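PDB 4ECN: leucine-rich repeat protein from Bacteroides thetaiotaomicron, which is of unknown function but, as an extracellular protein built largely of leucine-rich repeats, probably binds partner proteins. Local coordinates for residues P713-L717 against K718-G722; M758-Y762 against N763-S767; A541-E544 against D545-P548; R384-Y387 against K388-L392. One frame throughout, in Å; residues are numbered along the deposited sequence.

Overall arrangement
Along the chain the four contacts open and close in series, with no nesting or crossing. Contact 4 comes first, on the short helix 386-391 in the excursion between strands 351-353 and 452-456, where it lies against strands 519-521, 552-554 and 577-579 of the first repeat sheet. Contact 3 follows at the C-terminal end of helix 530-542, where the chain turns toward strand 552-554; its centre is about 25 Å from that of contact 4. Contact 1 shapes the loop between strands 701-703 and 732-734 of the second sheet. Contact 2 carries strand 757-759 into its following loop, its centre about 21 Å from that of contact 1.

Contact 1 of 4, residues P713-L717 against K718-G722; sequences PENSL and KPKDG
Asn715 and Lys718 reach each other through one shared water in the leucine-rich repeat loop that joins strand 701-703 to strand 732-734. Asn715 ND2 donates to the water at 2.6 Å and Lys718 NZ donates to it at 3.0 Å, and the two nitrogens do not bond directly. The ammonium also grips its own segment: Lys718 NZ reaches Pro719 O at 2.8 Å, approaching almost straight in line with the carbonyl, and Gly722 O at 3.1 Å. This fold-back follows from the torsions of Lys718: CG sits between the backbone N and the carbonyl carbon (chi1 62°), and two further bends, at chi3 and chi4, swing the amine round over the following turn. One amine therefore ties two carbonyls and a water together. On the exposed side the aliphatic part of Lys720 passes the amide of Asn715, with CD 3.8 Å from OD1, and its amine makes a long salt bridge of 3.8 Å from NZ to Glu714 OE2, in a setting where solvent probably screens it. Beneath this layer, Asn715 takes a left-handed backbone conformation, and its CA-H faces Lys718 O. Outside the loop, the carboxylate of Asp746 accepts the backbone N of Asn715 on OD1 and those of Ser716 and Leu717 on OD2, pinning three successive amides. Leu717, buried, packs its side chain on Phe688, while Ser716 turns its hydroxyl back along the chain, where OG donates to Pro713 O at 2.7 Å.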
loop_
_atom_site.group_PDB
_atom_site.type_symbol
_atom_site.label_atom_id
_atom_site.label_comp_id
_atom_site.label_asym_id
_atom_site.label_seq_id
_atom_site.Cartn_x
_atom_site.Cartn_y
_atom_site.Cartn_z
ATOM N N PRO A 713 15.350 21.427 42.922
ATOM C CA PRO A 713 15.152 21.973 44.279
ATOM C C PRO A 713 13.690 22.225 44.595
ATOM O O PRO A 713 12.848 22.155 43.705
ATOM C CB PRO A 713 15.937 23.284 44.246
ATOM C CG PRO A 713 15.950 23.677 42.841
ATOM C CD PRO A 713 15.951 22.433 42.022
ATOM N N GLU A 714 13.395 22.543 45.862
ATOM C CA GLU A 714 12.033 22.831 46.301
ATOM C C GLU A 714 11.422 23.979 45.465
ATOM O O GLU A 714 12.144 24.836 44.929
ATOM C CB GLU A 714 11.969 23.154 47.808
ATOM C CG GLU A 714 12.728 24.395 48.268
ATOM C CD GLU A 714 12.458 24.841 49.696
ATOM O OE1 GLU A 714 11.896 24.044 50.487
ATOM O OE2 GLU A 714 12.801 26.003 50.019
ATOM N N ASN A 715 10.083 23.921 45.330
ATOM C CA ASN A 715 9.198 24.848 44.623
ATOM C C ASN A 715 9.435 24.776 43.077
ATOM O O ASN A 715 9.251 25.759 42.349
ATOM C CB ASN A 715 9.352 26.274 45.173
ATOM C CG ASN A 715 9.139 26.346 46.666
ATOM O OD1 ASN A 715 9.908 26.977 47.389
ATOM N ND2 ASN A 715 8.148 25.633 47.177
ATOM N N SER A 716 9.780 23.566 42.595
ATOM C CA SER A 716 9.954 23.226 41.188
ATOM C C SER A 716 8.670 22.636 40.642
ATOM O O SER A 716 8.339 22.839 39.478
ATOM C CB SER A 716 11.109 22.248 40.993
ATOM O OG SER A 716 12.370 22.879 41.130
ATOM N N LEU A 717 7.983 21.864 41.475
ATOM C CA LEU A 717 6.722 21.201 41.172
ATOM C C LEU A 717 5.542 21.829 41.922
ATOM O O LEU A 717 4.456 21.256 41.911
ATOM C CB LEU A 717 6.859 19.725 41.587
ATOM C CG LEU A 717 7.516 18.765 40.601
ATOM C CD1 LEU A 717 7.699 17.415 41.232
ATOM C CD2 LEU A 717 6.638 18.567 39.380
ATOM N N LYS A 718 5.761 22.977 42.612
ATOM C CA LYS A 718 4.777 23.645 43.472
ATOM C C LYS A 718 5.180 25.088 43.894
ATOM O O LYS A 718 6.379 25.379 43.988
ATOM C CB LYS A 718 4.594 22.815 44.759
ATOM C CG LYS A 718 5.862 22.682 45.620
ATOM C CD LYS A 718 5.685 21.829 46.906
ATOM C CE LYS A 718 4.662 22.306 47.930
ATOM N NZ LYS A 718 4.941 23.670 48.466
ATOM N N PRO A 719 4.196 25.960 44.269
ATOM C CA PRO A 719 4.550 27.267 44.854
ATOM C C PRO A 719 4.958 27.115 46.341
ATOM O O PRO A 719 4.890 26.005 46.879
ATOM C CB PRO A 719 3.276 28.064 44.689
ATOM C CG PRO A 719 2.193 27.047 44.734
ATOM C CD PRO A 719 2.730 25.768 44.236
ATOM N N LYS A 720 5.327 28.222 47.022
ATOM C CA LYS A 720 5.845 28.198 48.395
ATOM C C LYS A 720 4.829 27.654 49.418
ATOM O O LYS A 720 5.233 26.802 50.240
ATOM C CB LYS A 720 6.346 29.592 48.857
ATOM C CG LYS A 720 7.071 29.642 50.229
ATOM C CD LYS A 720 8.300 28.714 50.335
ATOM C CE LYS A 720 8.579 28.231 51.755
ATOM N NZ LYS A 720 9.627 27.167 51.785
ATOM N N ASP A 721 3.574 28.123 49.443
ATOM C CA ASP A 721 2.701 27.554 50.486
ATOM C C ASP A 721 1.392 27.139 49.861
ATOM O O ASP A 721 0.327 27.733 50.073
ATOM C CB ASP A 721 2.488 28.503 51.683
ATOM C CG ASP A 721 3.744 28.830 52.485
ATOM O OD1 ASP A 721 4.156 27.980 53.327
ATOM O OD2 ASP A 721 4.283 29.966 52.313
ATOM N N GLY A 722 1.519 26.078 49.085
ATOM C CA GLY A 722 0.446 25.439 48.350
ATOM C C GLY A 722 0.988 24.549 47.265
ATOM O O GLY A 722 2.202 24.324 47.180
HETATM O O HOH W 1 7.757 24.377 49.363
#

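Contact 2 of 4, residues M758-Y762 against N763-S767; sequences MDVSY and NCFSS
Asn763 bends back over the end of strand 757-759 to meet Val760, and it holds the asparagine position of a leucine-rich repeat, part of the asparagine ladder that runs along such solenoids. From the backbone outward, Asn763 CB lies 3.4 Å from Val760 O, and Asn763 CG has two carbonyl oxygens close by, Tyr762 O at 3.3 Å and Val760 O at 3.6 Å. At the tip, Asn763 ND2 donates to Val760 O at 2.9 Å, with an angle of 159° at the hydrogen. The acceptor lies near the plane of the Asn763 amide, yet the donor stands well above the plane of the Val760 carbonyl (C=O...N angle 101°), away from its lone pairs. Both ends of the amide also bond to the preceding turn of the solenoid, ND2 to Leu735 O and OD1 to Leu740 N, which fixes its rotation and satisfies a buried polar tip. Val760 O takes a second donor, Gln786 NE2. Val760 also meets Phe765: CB is 3.8 Å from ring atom CE2, and CG1 is 4.1 Å from it, the two side chains crossing at about a right angle. Phe765 CG lies opposite its carbonyl carbon (chi1 -72°), which sets the ring there. The ring of Tyr762 stacks with those of Phe737 and His785. Asp759 closes an Asx turn, its OD1 accepting the backbone N of Ser761 at 3.0 Å on the anti side, tilted from the carboxylate plane; the syn lone pair of the same oxygen accepts Ser761 OG at 2.7 Å.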
loop_
_atom_site.group_PDB
_atom_site.type_symbol
_atom_site.label_atom_id
_atom_site.label_comp_id
_atom_site.label_asym_id
_atom_site.label_seq_id
_atom_site.Cartn_x
_atom_site.Cartn_y
_atom_site.Cartn_z
HETATM N N MSE A 758 8.621 6.000 38.620
HETATM C CA MSE A 758 9.704 6.984 38.561
HETATM C C MSE A 758 11.033 6.311 38.290
HETATM O O MSE A 758 11.368 5.312 38.925
HETATM C CB MSE A 758 9.796 7.833 39.837
HETATM C CG MSE A 758 10.785 8.977 39.677
HETATM SE SE MSE A 758 10.544 10.377 40.945
HETATM C CE MSE A 758 12.072 11.426 40.509
ATOM N N ASP A 759 11.800 6.885 37.356
ATOM C CA ASP A 759 13.114 6.366 37.001
ATOM C C ASP A 759 14.150 7.498 37.015
ATOM O O ASP A 759 14.047 8.451 36.234
ATOM C CB ASP A 759 13.085 5.656 35.636
ATOM C CG ASP A 759 14.197 4.642 35.413
ATOM O OD1 ASP A 759 15.238 4.731 36.106
ATOM O OD2 ASP A 759 14.044 3.784 34.522
ATOM N N VAL A 760 15.113 7.401 37.949
ATOM C CA VAL A 760 16.210 8.355 38.091
ATOM C C VAL A 760 17.545 7.638 37.808
ATOM O O VAL A 760 18.594 8.086 38.289
ATOM C CB VAL A 760 16.243 9.112 39.449
ATOM C CG1 VAL A 760 15.221 10.228 39.467
ATOM C CG2 VAL A 760 16.071 8.185 40.648
ATOM N N SER A 761 17.505 6.547 36.987
ATOM C CA SER A 761 18.705 5.802 36.606
ATOM C C SER A 761 19.635 6.669 35.783
ATOM O O SER A 761 19.158 7.520 35.022
ATOM C CB SER A 761 18.352 4.541 35.832
ATOM O OG SER A 761 17.628 3.661 36.671
ATOM N N TYR A 762 20.967 6.456 35.931
ATOM C CA TYR A 762 22.019 7.199 35.222
ATOM C C TYR A 762 21.919 8.671 35.611
ATOM O O TYR A 762 21.439 9.505 34.850
ATOM C CB TYR A 762 21.930 6.990 33.698
ATOM C CG TYR A 762 22.146 5.550 33.267
ATOM C CD1 TYR A 762 21.085 4.648 33.220
ATOM C CD2 TYR A 762 23.400 5.101 32.866
ATOM C CE1 TYR A 762 21.276 3.329 32.816
ATOM C CE2 TYR A 762 23.601 3.786 32.451
ATOM C CZ TYR A 762 22.540 2.894 32.447
ATOM O OH TYR A 762 22.744 1.586 32.049
ATOM N N ASN A 763 22.268 8.944 36.863
ATOM C CA ASN A 763 22.267 10.259 37.477
ATOM C C ASN A 763 23.440 10.308 38.432
ATOM O O ASN A 763 24.313 9.428 38.358
ATOM C CB ASN A 763 20.924 10.582 38.153
ATOM C CG ASN A 763 19.949 11.264 37.211
ATOM O OD1 ASN A 763 20.113 12.426 36.862
ATOM N ND2 ASN A 763 18.908 10.569 36.784
ATOM N N CYS A 764 23.492 11.333 39.304
ATOM C CA CYS A 764 24.614 11.500 40.202
ATOM C C CYS A 764 24.153 11.526 41.659
ATOM O O CYS A 764 24.586 12.388 42.425
ATOM C CB CYS A 764 25.377 12.766 39.839
ATOM S SG CYS A 764 25.787 12.895 38.082
ATOM N N PHE A 765 23.367 10.514 42.068
ATOM C CA PHE A 765 22.891 10.379 43.441
ATOM C C PHE A 765 23.869 9.533 44.281
ATOM O O PHE A 765 24.141 8.372 43.954
ATOM C CB PHE A 765 21.493 9.771 43.470
ATOM C CG PHE A 765 20.384 10.686 43.003
ATOM C CD1 PHE A 765 19.928 11.725 43.814
ATOM C CD2 PHE A 765 19.718 10.442 41.807
ATOM C CE1 PHE A 765 18.862 12.528 43.411
ATOM C CE2 PHE A 765 18.650 11.244 41.410
ATOM C CZ PHE A 765 18.238 12.289 42.206
ATOM N N SER A 766 24.431 10.141 45.331
ATOM C CA SER A 766 25.363 9.481 46.250
ATOM C C SER A 766 24.629 9.097 47.556
ATOM O O SER A 766 25.120 8.302 48.388
ATOM C CB SER A 766 26.548 10.390 46.533
ATOM O OG SER A 766 26.083 11.612 47.076
ATOM N N SER A 767 23.418 9.664 47.680
ATOM C CA SER A 767 22.455 9.544 48.763
ATOM C C SER A 767 21.065 9.366 48.130
ATOM O O SER A 767 20.620 10.193 47.332
ATOM C CB SER A 767 22.549 10.774 49.665
ATOM O OG SER A 767 21.599 10.753 50.715
#

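Contact 3 of 4, residues A541-E544 against D545-P548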
loop_
_atom_site.group_PDB
_atom_site.type_symbol
_atom_site.label_atom_id
_atom_site.label_comp_id
_atom_site.label_asym_id
_atom_site.label_seq_id
_atom_site.Cartn_x
_atom_site.Cartn_y
_atom_site.Cartn_z
ATOM N N ALA A 541 -2.165 26.719 -2.279
ATOM C CA ALA A 541 -2.788 27.557 -1.248
ATOM C C ALA A 541 -3.471 28.786 -1.859
ATOM O O ALA A 541 -4.582 29.135 -1.463
ATOM C CB ALA A 541 -1.737 27.994 -0.244
ATOM N N ASP A 542 -2.800 29.430 -2.834
ATOM C CA ASP A 542 -3.282 30.623 -3.529
ATOM C C ASP A 542 -4.466 30.305 -4.462
ATOM O O ASP A 542 -5.317 31.178 -4.652
ATOM C CB ASP A 542 -2.143 31.276 -4.324
ATOM C CG ASP A 542 -1.189 32.136 -3.502
ATOM O OD1 ASP A 542 -1.605 32.625 -2.422
ATOM O OD2 ASP A 542 -0.070 32.429 -3.997
ATOM N N ASP A 543 -4.530 29.067 -5.016
ATOM C CA ASP A 543 -5.591 28.622 -5.927
ATOM C C ASP A 543 -6.958 28.714 -5.221
ATOM O O ASP A 543 -7.143 28.162 -4.137
ATOM C CB ASP A 543 -5.319 27.196 -6.438
ATOM C CG ASP A 543 -6.034 26.872 -7.734
ATOM O OD1 ASP A 543 -7.195 26.480 -7.676
ATOM O OD2 ASP A 543 -5.422 27.039 -8.813
ATOM N N GLU A 544 -7.897 29.455 -5.833
ATOM C CA GLU A 544 -9.247 29.695 -5.299
ATOM C C GLU A 544 -10.095 28.417 -5.359
ATOM O O GLU A 544 -11.123 28.349 -4.674
ATOM C CB GLU A 544 -9.965 30.836 -6.044
ATOM C CG GLU A 544 -9.147 32.094 -6.307
ATOM C CD GLU A 544 -8.549 32.166 -7.702
ATOM O OE1 GLU A 544 -7.671 31.331 -8.036
ATOM O OE2 GLU A 544 -8.962 33.071 -8.466
ATOM N N ASP A 545 -9.665 27.412 -6.182
ATOM C CA ASP A 545 -10.318 26.095 -6.276
ATOM C C ASP A 545 -10.031 25.305 -5.027
ATOM O O ASP A 545 -10.837 25.270 -4.097
ATOM C CB ASP A 545 -9.876 25.250 -7.524
ATOM C CG ASP A 545 -10.148 25.799 -8.914
ATOM O OD1 ASP A 545 -11.341 25.889 -9.294
ATOM O OD2 ASP A 545 -9.163 26.019 -9.673
ATOM N N THR A 546 -8.808 24.749 -5.002
ATOM C CA THR A 546 -8.257 23.824 -4.028
ATOM C C THR A 546 -7.864 24.513 -2.691
ATOM O O THR A 546 -8.126 23.928 -1.633
ATOM C CB THR A 546 -7.037 23.093 -4.642
ATOM O OG1 THR A 546 -5.937 23.988 -4.818
ATOM C CG2 THR A 546 -7.378 22.381 -5.962
ATOM N N GLY A 547 -7.250 25.698 -2.738
ATOM C CA GLY A 547 -6.803 26.405 -1.531
ATOM C C GLY A 547 -7.722 26.332 -0.321
ATOM O O GLY A 547 -7.353 25.744 0.705
ATOM N N PRO A 548 -8.959 26.864 -0.440
ATOM C CA PRO A 548 -9.886 26.824 0.699
ATOM C C PRO A 548 -10.611 25.463 0.904
ATOM O O PRO A 548 -11.449 25.379 1.816
ATOM C CB PRO A 548 -10.902 27.910 0.326
ATOM C CG PRO A 548 -10.938 27.900 -1.130
ATOM C CD PRO A 548 -9.543 27.612 -1.574
#
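Asp543 meets Asp545, Thr546 and Gly547 on the inner side of a tight turn. Its carboxylate swings forward because CG lies opposite the backbone N (chi1 -158°), which brings OD1 within 3.0 Å of the backbone N of Asp545. That N-H comes to the anti side of OD1, tilted from the carboxylate plane, and the bond is moderately bent, with 140° at the hydrogen. The carboxylates of Asp543 and Asp545 are modelled closer than two negative groups would normally allow, and this approach is doubtful. Thr546 OG1 packs against the flank of the same side chain, 3.6 Å from Asp543 CB, and is also weakly bonded to Leu540 O. Deeper in, the backbone folds back on itself: Gly547 N makes a weak hydrogen bond of 2.8 Å to Asp543 O, and Gly547 CA, with no side chain to intervene, lies 3.5 Å from Ala541 O in a CA-H...O contact. Pro548 CD closes the turn, 3.6 Å from both Asp543 O and Glu544 O. These bonds form where helix 530-542 ends and the chain turns toward strand 552-554 of the leucine-rich repeat sheet; Asp543 is the first residue to leave helical backbone angles, and its side-chain bond is consistent with an Asx turn. The outer side is looser. Glu544 directs its CA-CB bond away from 545-548 and is exposed, so little beyond its backbone takes part. Asp542, whose CA-CB bond likewise points away from 545-548, forms a salt bridge through OD1 with Lys571 NZ and a hydrogen bond with Ser568 OG.

Contact 4 of 4, residues R384-Y387 against K388-L392; sequences RMHY and KKMFL
Tyr387 and Phe391, one helical turn apart, bring their rings together on the short helix 386-391, which lies against the parallel strands 519-521, 552-554 and 577-579 of the leucine-rich repeat sheet. Among the aromatic contacts, these rings meet obliquely, centroids 4.6 Å apart and planes at 47°. Phe391 CD2 sits over one face of the tyrosine, displaced toward its rim, while Leu392 CD1 meets the ring edge near its plane, 4.2 Å from Tyr387 CD2. Tyr387 reaches this position with CG opposite its backbone N (chi1 -167°), and its ring also meets those of His357 and Tyr554. The selenium contacts come next: SE of the selenomethionine Met390 lies 3.7 Å from His386 CE1, set obliquely to the imidazole, whose ND1 is hydrogen-bonded to His357 NE2. Met385, also selenomethionine, runs beside Lys388 in the same direction, SE 3.8 Å from Lys388 CE, while the amine beyond forms salt bridges with Asp393 and Asp599. On the more open flank Lys389 curls back, placing NZ 3.5 Å from Met385 CB. Backbone bonds of the helical i to i+4 pattern underlie all of this: Lys389 N to Met385 O at 3.1 Å, Phe391 N to Tyr387 O at 3.0 Å, and Met390 N to His386 O at 2.8 Å.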
loop_
_atom_site.group_PDB
_atom_site.type_symbol
_atom_site.label_atom_id
_atom_site.label_comp_id
_atom_site.label_asym_id
_atom_site.label_seq_id
_atom_site.Cartn_x
_atom_site.Cartn_y
_atom_site.Cartn_z
ATOM N N ARG A 384 -8.078 7.409 4.832
ATOM C CA ARG A 384 -7.285 8.650 4.795
ATOM C C ARG A 384 -6.201 8.676 5.919
ATOM O O ARG A 384 -5.114 9.228 5.719
ATOM C CB ARG A 384 -8.201 9.868 4.938
ATOM C CG ARG A 384 -8.991 10.216 3.709
ATOM C CD ARG A 384 -10.145 11.112 4.065
ATOM N NE ARG A 384 -10.644 11.827 2.891
ATOM C CZ ARG A 384 -11.521 12.828 2.933
ATOM N NH1 ARG A 384 -11.998 13.254 4.097
ATOM N NH2 ARG A 384 -11.902 13.431 1.814
HETATM N N MSE A 385 -6.509 8.073 7.088
HETATM C CA MSE A 385 -5.616 8.027 8.244
HETATM C C MSE A 385 -4.618 6.865 8.150
HETATM O O MSE A 385 -3.769 6.740 9.058
HETATM C CB MSE A 385 -6.417 7.914 9.583
HETATM C CG MSE A 385 -7.259 9.154 9.966
HETATM SE SE MSE A 385 -6.375 10.918 9.882
HETATM C CE MSE A 385 -6.830 11.424 8.091
ATOM N N HIS A 386 -4.693 6.021 7.077
ATOM C CA HIS A 386 -3.779 4.877 6.951
ATOM C C HIS A 386 -2.327 5.348 6.887
ATOM O O HIS A 386 -1.535 4.836 7.683
ATOM C CB HIS A 386 -4.098 3.998 5.753
ATOM C CG HIS A 386 -3.329 2.717 5.757
ATOM N ND1 HIS A 386 -2.177 2.558 4.998
ATOM C CD2 HIS A 386 -3.545 1.580 6.465
ATOM C CE1 HIS A 386 -1.760 1.321 5.229
ATOM N NE2 HIS A 386 -2.539 0.699 6.123
ATOM N N TYR A 387 -1.987 6.372 6.030
ATOM C CA TYR A 387 -0.610 6.891 5.947
ATOM C C TYR A 387 -0.098 7.277 7.346
ATOM O O TYR A 387 1.001 6.868 7.737
ATOM C CB TYR A 387 -0.473 8.091 4.979
ATOM C CG TYR A 387 0.976 8.433 4.652
ATOM C CD1 TYR A 387 1.653 7.785 3.628
ATOM C CD2 TYR A 387 1.683 9.369 5.406
ATOM C CE1 TYR A 387 2.989 8.070 3.345
ATOM C CE2 TYR A 387 3.031 9.653 5.141
ATOM C CZ TYR A 387 3.682 8.995 4.113
ATOM O OH TYR A 387 5.003 9.277 3.842
ATOM N N LYS A 388 -0.920 8.008 8.108
ATOM C CA LYS A 388 -0.579 8.476 9.448
ATOM C C LYS A 388 -0.229 7.297 10.366
ATOM O O LYS A 388 0.801 7.350 11.029
ATOM C CB LYS A 388 -1.740 9.295 10.027
ATOM C CG LYS A 388 -1.343 10.153 11.210
ATOM C CD LYS A 388 -2.439 11.131 11.614
ATOM C CE LYS A 388 -3.597 10.554 12.410
ATOM N NZ LYS A 388 -3.326 10.525 13.870
ATOM N N LYS A 389 -1.054 6.229 10.373
ATOM C CA LYS A 389 -0.880 5.057 11.238
ATOM C C LYS A 389 0.322 4.223 10.802
ATOM O O LYS A 389 1.048 3.687 11.658
ATOM C CB LYS A 389 -2.160 4.171 11.273
ATOM C CG LYS A 389 -3.397 4.913 11.826
ATOM C CD LYS A 389 -4.648 4.020 12.019
ATOM C CE LYS A 389 -5.988 4.715 11.764
ATOM N NZ LYS A 389 -6.486 4.523 10.353
HETATM N N MSE A 390 0.545 4.128 9.486
HETATM C CA MSE A 390 1.643 3.344 8.920
HETATM C C MSE A 390 2.995 3.980 9.125
HETATM O O MSE A 390 3.950 3.225 9.250
HETATM C CB MSE A 390 1.435 3.120 7.415
HETATM C CG MSE A 390 2.580 2.353 6.737
HETATM SE SE MSE A 390 1.987 1.232 5.311
HETATM C CE MSE A 390 3.385 1.389 4.233
ATOM N N PHE A 391 3.111 5.330 9.121
ATOM C CA PHE A 391 4.438 5.929 9.229
ATOM C C PHE A 391 4.629 7.010 10.272
ATOM O O PHE A 391 5.781 7.417 10.450
ATOM C CB PHE A 391 4.806 6.605 7.897
ATOM C CG PHE A 391 4.766 5.736 6.663
ATOM C CD1 PHE A 391 5.792 4.841 6.389
ATOM C CD2 PHE A 391 3.730 5.852 5.746
ATOM C CE1 PHE A 391 5.749 4.042 5.250
ATOM C CE2 PHE A 391 3.709 5.072 4.590
ATOM C CZ PHE A 391 4.731 4.200 4.338
ATOM N N LEU A 392 3.574 7.569 10.896
ATOM C CA LEU A 392 3.859 8.750 11.712
ATOM C C LEU A 392 3.540 8.568 13.182
ATOM O O LEU A 392 4.394 8.892 14.011
ATOM C CB LEU A 392 3.093 9.964 11.170
ATOM C CG LEU A 392 3.174 10.179 9.625
ATOM C CD1 LEU A 392 2.129 11.179 9.123
ATOM C CD2 LEU A 392 4.594 10.441 9.139
#